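Local coordinates for protein peptide amidase (Stenotrophomonas maltophilia, PDB 1M22) that probably hydrolyses amide bonds, acting on peptide amides, as a member of the amidase signature family, at residues 286-300 against 451-463. Residues are numbered along the deposited sequence; the frame is centred on the assembly and turned at random.
Sequences YRGMPPLIEQAATEL and MGQIDGLPVGLLF
Arg-287 reaches across to Asp-455 and closes the solvent-exposed end of this helix-on-sheet contact with an end-on salt bridge. NH1 and NH2 of Arg-287 both converge on OD2 of Asp-455, which lies almost in the guanidinium plane; NH1 meets the syn lone pair of that oxygen at 2.9 Å, whereas NH2 approaches nearly along the C-O axis. Both bonds are bent (142° and 146°), because the N-H groups of one guanidinium must converge on a single oxygen. Beside this bridge, Ile-454 points its CG1 branch at the turn before the helix: CD1 packs 3.5 Å from Gly-288 C and touches the Tyr-286 ring at its edge. Leu-292 comes down obliquely over Ile-454, its CD1 3.5 Å from Ile-454 CG1 and 4.1 Å from Val-459 CG2. Met-289, its chain bent at chi2 (69°) and again at chi3, brings SD 3.6 Å from Val-459 CG1. Farther along, Ile-293 and Leu-461 cross at about a right angle, their CD1 atoms 3.8 Å apart. A classic beta bulge places Met-451 and Gly-452 opposite Val-459 in the hairpin. Helix 289-302 thus covers one face of hairpin 446-464 in the mixed sheet, with strands 412-416 and 275-279 extending the floor beneath Ile-293 and Tyr-480 of helix 470-484 packing against Met-451, Leu-461 and Leu-300.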
loop_
_atom_site.group_PDB
_atom_site.type_symbol
_atom_site.label_atom_id
_atom_site.label_comp_id
_atom_site.label_asym_id
_atom_site.label_seq_id
_atom_site.Cartn_x
_atom_site.Cartn_y
_atom_site.Cartn_z
ATOM N N TYR A 286 10.352 5.418 21.302
ATOM C CA TYR A 286 10.422 6.566 20.409
ATOM C C TYR A 286 9.715 7.716 21.126
ATOM O O TYR A 286 8.704 7.508 21.797
ATOM C CB TYR A 286 9.725 6.203 19.093
ATOM C CG TYR A 286 9.678 7.287 18.041
ATOM C CD1 TYR A 286 8.638 8.214 18.014
ATOM C CD2 TYR A 286 10.647 7.354 17.040
ATOM C CE1 TYR A 286 8.559 9.177 17.010
ATOM C CE2 TYR A 286 10.579 8.315 16.033
ATOM C CZ TYR A 286 9.531 9.220 16.025
ATOM O OH TYR A 286 9.440 10.151 15.016
ATOM N N ARG A 287 10.254 8.925 21.004
ATOM C CA ARG A 287 9.676 10.088 21.672
ATOM C C ARG A 287 8.166 10.228 21.476
ATOM O O ARG A 287 7.689 10.392 20.349
ATOM C CB ARG A 287 10.370 11.369 21.196
ATOM C CG ARG A 287 9.965 12.615 21.974
ATOM C CD ARG A 287 10.615 13.870 21.406
ATOM N NE ARG A 287 10.123 14.190 20.067
ATOM C CZ ARG A 287 8.869 14.538 19.792
ATOM N NH1 ARG A 287 7.967 14.614 20.763
ATOM N NH2 ARG A 287 8.514 14.812 18.543
ATOM N N GLY A 288 7.424 10.165 22.579
ATOM C CA GLY A 288 5.978 10.297 22.527
ATOM C C GLY A 288 5.221 9.001 22.282
ATOM O O GLY A 288 3.994 8.971 22.358
ATOM N N MET A 289 5.951 7.926 22.006
ATOM C CA MET A 289 5.330 6.634 21.723
ATOM C C MET A 289 4.811 5.832 22.922
ATOM O O MET A 289 3.733 5.244 22.852
ATOM C CB MET A 289 6.301 5.759 20.925
ATOM C CG MET A 289 5.659 4.540 20.264
ATOM S SD MET A 289 4.535 4.973 18.905
ATOM C CE MET A 289 5.703 5.297 17.595
ATOM N N PRO A 290 5.561 5.797 24.040
ATOM C CA PRO A 290 5.101 5.031 25.203
ATOM C C PRO A 290 3.615 5.125 25.564
ATOM O O PRO A 290 2.950 4.104 25.729
ATOM C CB PRO A 290 6.013 5.529 26.321
ATOM C CG PRO A 290 7.298 5.747 25.600
ATOM C CD PRO A 290 6.847 6.459 24.333
ATOM N N PRO A 291 3.071 6.345 25.689
ATOM C CA PRO A 291 1.652 6.481 26.039
ATOM C C PRO A 291 0.710 5.861 25.011
ATOM O O PRO A 291 -0.308 5.261 25.363
ATOM C CB PRO A 291 1.461 7.993 26.141
ATOM C CG PRO A 291 2.831 8.495 26.496
ATOM C CD PRO A 291 3.717 7.665 25.610
ATOM N N LEU A 292 1.053 6.015 23.737
ATOM C CA LEU A 292 0.220 5.485 22.668
ATOM C C LEU A 292 0.215 3.967 22.609
ATOM O O LEU A 292 -0.848 3.351 22.554
ATOM C CB LEU A 292 0.672 6.041 21.317
ATOM C CG LEU A 292 0.495 7.548 21.122
ATOM C CD1 LEU A 292 1.025 7.946 19.758
ATOM C CD2 LEU A 292 -0.977 7.916 21.260
ATOM N N ILE A 293 1.393 3.356 22.632
ATOM C CA ILE A 293 1.451 1.905 22.555
ATOM C C ILE A 293 0.921 1.258 23.836
ATOM O O ILE A 293 0.363 0.162 23.788
ATOM C CB ILE A 293 2.886 1.412 22.230
ATOM C CG1 ILE A 293 2.847 -0.066 21.832
ATOM C CG2 ILE A 293 3.812 1.642 23.407
ATOM C CD1 ILE A 293 2.047 -0.342 20.568
ATOM N N GLU A 294 1.076 1.931 24.974
ATOM C CA GLU A 294 0.558 1.398 26.234
ATOM C C GLU A 294 -0.965 1.392 26.175
ATOM O O GLU A 294 -1.614 0.425 26.581
ATOM C CB GLU A 294 1.005 2.254 27.421
ATOM C CG GLU A 294 2.415 1.988 27.894
ATOM C CD GLU A 294 2.803 2.855 29.074
ATOM O OE1 GLU A 294 2.728 4.095 28.948
ATOM O OE2 GLU A 294 3.181 2.301 30.126
ATOM N N GLN A 295 -1.533 2.481 25.667
ATOM C CA GLN A 295 -2.980 2.586 25.557
ATOM C C GLN A 295 -3.506 1.531 24.590
ATOM O O GLN A 295 -4.548 0.925 24.834
ATOM C CB GLN A 295 -3.378 3.977 25.066
ATOM C CG GLN A 295 -4.879 4.205 25.044
ATOM C CD GLN A 295 -5.510 4.046 26.415
ATOM O OE1 GLN A 295 -5.123 4.717 27.372
ATOM N NE2 GLN A 295 -6.491 3.155 26.515
ATOM N N ALA A 296 -2.786 1.318 23.492
ATOM C CA ALA A 296 -3.195 0.328 22.500
ATOM C C ALA A 296 -3.220 -1.068 23.111
ATOM O O ALA A 296 -4.151 -1.836 22.880
ATOM C CB ALA A 296 -2.253 0.357 21.311
ATOM N N ALA A 297 -2.192 -1.397 23.886
ATOM C CA ALA A 297 -2.126 -2.705 24.525
ATOM C C ALA A 297 -3.314 -2.871 25.466
ATOM O O ALA A 297 -3.940 -3.930 25.510
ATOM C CB ALA A 297 -0.819 -2.850 25.293
ATOM N N THR A 298 -3.625 -1.820 26.218
ATOM C CA THR A 298 -4.749 -1.864 27.143
ATOM C C THR A 298 -6.059 -2.084 26.388
ATOM O O THR A 298 -6.898 -2.878 26.817
ATOM C CB THR A 298 -4.841 -0.565 27.966
ATOM O OG1 THR A 298 -3.683 -0.458 28.804
ATOM C CG2 THR A 298 -6.092 -0.560 28.838
ATOM N N GLU A 299 -6.240 -1.387 25.268
ATOM C CA GLU A 299 -7.459 -1.548 24.481
ATOM C C GLU A 299 -7.573 -2.986 23.970
ATOM O O GLU A 299 -8.655 -3.565 23.982
ATOM C CB GLU A 299 -7.479 -0.576 23.295
ATOM C CG GLU A 299 -7.561 0.911 23.658
ATOM C CD GLU A 299 -8.858 1.303 24.362
ATOM O OE1 GLU A 299 -9.904 0.666 24.122
ATOM O OE2 GLU A 299 -8.833 2.273 25.148
ATOM N N LEU A 300 -6.458 -3.555 23.520
ATOM C CA LEU A 300 -6.458 -4.929 23.027
ATOM C C LEU A 300 -6.870 -5.894 24.140
ATOM O O LEU A 300 -7.667 -6.805 23.920
ATOM C CB LEU A 300 -5.068 -5.303 22.495
ATOM C CG LEU A 300 -4.607 -4.567 21.232
ATOM C CD1 LEU A 300 -3.149 -4.889 20.948
ATOM C CD2 LEU A 300 -5.479 -4.969 20.053
ATOM N N MET A 451 -3.539 4.710 15.415
ATOM C CA MET A 451 -3.656 4.553 16.858
ATOM C C MET A 451 -3.456 5.852 17.632
ATOM O O MET A 451 -3.431 5.853 18.861
ATOM C CB MET A 451 -2.692 3.476 17.370
ATOM C CG MET A 451 -1.237 3.868 17.462
ATOM S SD MET A 451 -0.393 2.705 18.570
ATOM C CE MET A 451 -1.227 3.025 20.001
ATOM N N GLY A 452 -3.324 6.959 16.911
ATOM C CA GLY A 452 -3.148 8.238 17.572
ATOM C C GLY A 452 -2.199 9.148 16.828
ATOM O O GLY A 452 -1.910 8.943 15.649
ATOM N N GLN A 453 -1.716 10.169 17.525
ATOM C CA GLN A 453 -0.789 11.119 16.935
ATOM C C GLN A 453 0.214 11.582 17.975
ATOM O O GLN A 453 -0.027 11.475 19.178
ATOM C CB GLN A 453 -1.539 12.349 16.404
ATOM C CG GLN A 453 -2.518 12.071 15.275
ATOM C CD GLN A 453 -3.249 13.321 14.808
ATOM O OE1 GLN A 453 -4.002 13.285 13.833
ATOM N NE2 GLN A 453 -3.033 14.432 15.505
ATOM N N ILE A 454 1.347 12.074 17.494
ATOM C CA ILE A 454 2.384 12.632 18.349
ATOM C C ILE A 454 2.641 14.000 17.728
ATOM O O ILE A 454 3.035 14.098 16.564
ATOM C CB ILE A 454 3.688 11.801 18.319
ATOM C CG1 ILE A 454 3.430 10.406 18.895
ATOM C CG2 ILE A 454 4.775 12.517 19.122
ATOM C CD1 ILE A 454 4.630 9.479 18.845
ATOM N N ASP A 455 2.378 15.051 18.495
ATOM C CA ASP A 455 2.574 16.415 18.019
ATOM C C ASP A 455 1.804 16.687 16.726
ATOM O O ASP A 455 2.292 17.394 15.841
ATOM C CB ASP A 455 4.064 16.689 17.799
ATOM C CG ASP A 455 4.877 16.557 19.072
ATOM O OD1 ASP A 455 4.530 17.219 20.072
ATOM O OD2 ASP A 455 5.868 15.795 19.070
ATOM N N GLY A 456 0.608 16.115 16.617
ATOM C CA GLY A 456 -0.218 16.327 15.438
ATOM C C GLY A 456 0.065 15.445 14.234
ATOM O O GLY A 456 -0.611 15.559 13.214
ATOM N N LEU A 457 1.053 14.562 14.343
ATOM C CA LEU A 457 1.407 13.676 13.237
ATOM C C LEU A 457 0.959 12.246 13.554
ATOM O O LEU A 457 1.232 11.726 14.634
ATOM C CB LEU A 457 2.917 13.734 12.997
ATOM C CG LEU A 457 3.449 15.133 12.641
ATOM C CD1 LEU A 457 4.965 15.098 12.549
ATOM C CD2 LEU A 457 2.842 15.601 11.324
ATOM N N PRO A 458 0.265 11.593 12.608
ATOM C CA PRO A 458 -0.226 10.225 12.807
ATOM C C PRO A 458 0.789 9.137 13.112
ATOM O O PRO A 458 1.908 9.137 12.600
ATOM C CB PRO A 458 -0.960 9.926 11.504
ATOM C CG PRO A 458 -1.412 11.265 11.037
ATOM C CD PRO A 458 -0.206 12.129 11.318
ATOM N N VAL A 459 0.346 8.194 13.937
ATOM C CA VAL A 459 1.119 7.018 14.321
ATOM C C VAL A 459 0.168 5.832 14.158
ATOM O O VAL A 459 -1.025 5.942 14.451
ATOM C CB VAL A 459 1.590 7.086 15.791
ATOM C CG1 VAL A 459 2.266 5.782 16.184
ATOM C CG2 VAL A 459 2.551 8.249 15.973
ATOM N N GLY A 460 0.693 4.710 13.681
ATOM C CA GLY A 460 -0.145 3.541 13.487
ATOM C C GLY A 460 0.270 2.318 14.277
ATOM O O GLY A 460 1.405 2.214 14.750
ATOM N N LEU A 461 -0.682 1.404 14.438
ATOM C CA LEU A 461 -0.460 0.138 15.127
ATOM C C LEU A 461 -0.398 -0.939 14.044
ATOM O O LEU A 461 -1.348 -1.121 13.265
ATOM C CB LEU A 461 -1.609 -0.162 16.092
ATOM C CG LEU A 461 -1.498 -1.480 16.864
ATOM C CD1 LEU A 461 -0.288 -1.439 17.787
ATOM C CD2 LEU A 461 -2.773 -1.704 17.658
ATOM N N LEU A 462 0.726 -1.642 13.996
ATOM C CA LEU A 462 0.952 -2.686 13.005
ATOM C C LEU A 462 0.574 -4.072 13.502
ATOM O O LEU A 462 0.882 -4.436 14.638
ATOM C CB LEU A 462 2.428 -2.701 12.609
ATOM C CG LEU A 462 2.868 -3.750 11.589
ATOM C CD1 LEU A 462 2.397 -3.347 10.208
ATOM C CD2 LEU A 462 4.384 -3.876 11.616
ATOM N N PHE A 463 -0.103 -4.829 12.643
ATOM C CA PHE A 463 -0.487 -6.212 12.928
ATOM C C PHE A 463 0.194 -7.084 11.873
ATOM O O PHE A 463 0.142 -6.776 10.680
ATOM C CB PHE A 463 -1.999 -6.441 12.796
ATOM C CG PHE A 463 -2.833 -5.773 13.854
ATOM C CD1 PHE A 463 -3.066 -4.404 13.813
ATOM C CD2 PHE A 463 -3.425 -6.522 14.871
ATOM C CE1 PHE A 463 -3.879 -3.786 14.765
ATOM C CE2 PHE A 463 -4.239 -5.915 15.827
ATOM C CZ PHE A 463 -4.466 -4.544 15.773
#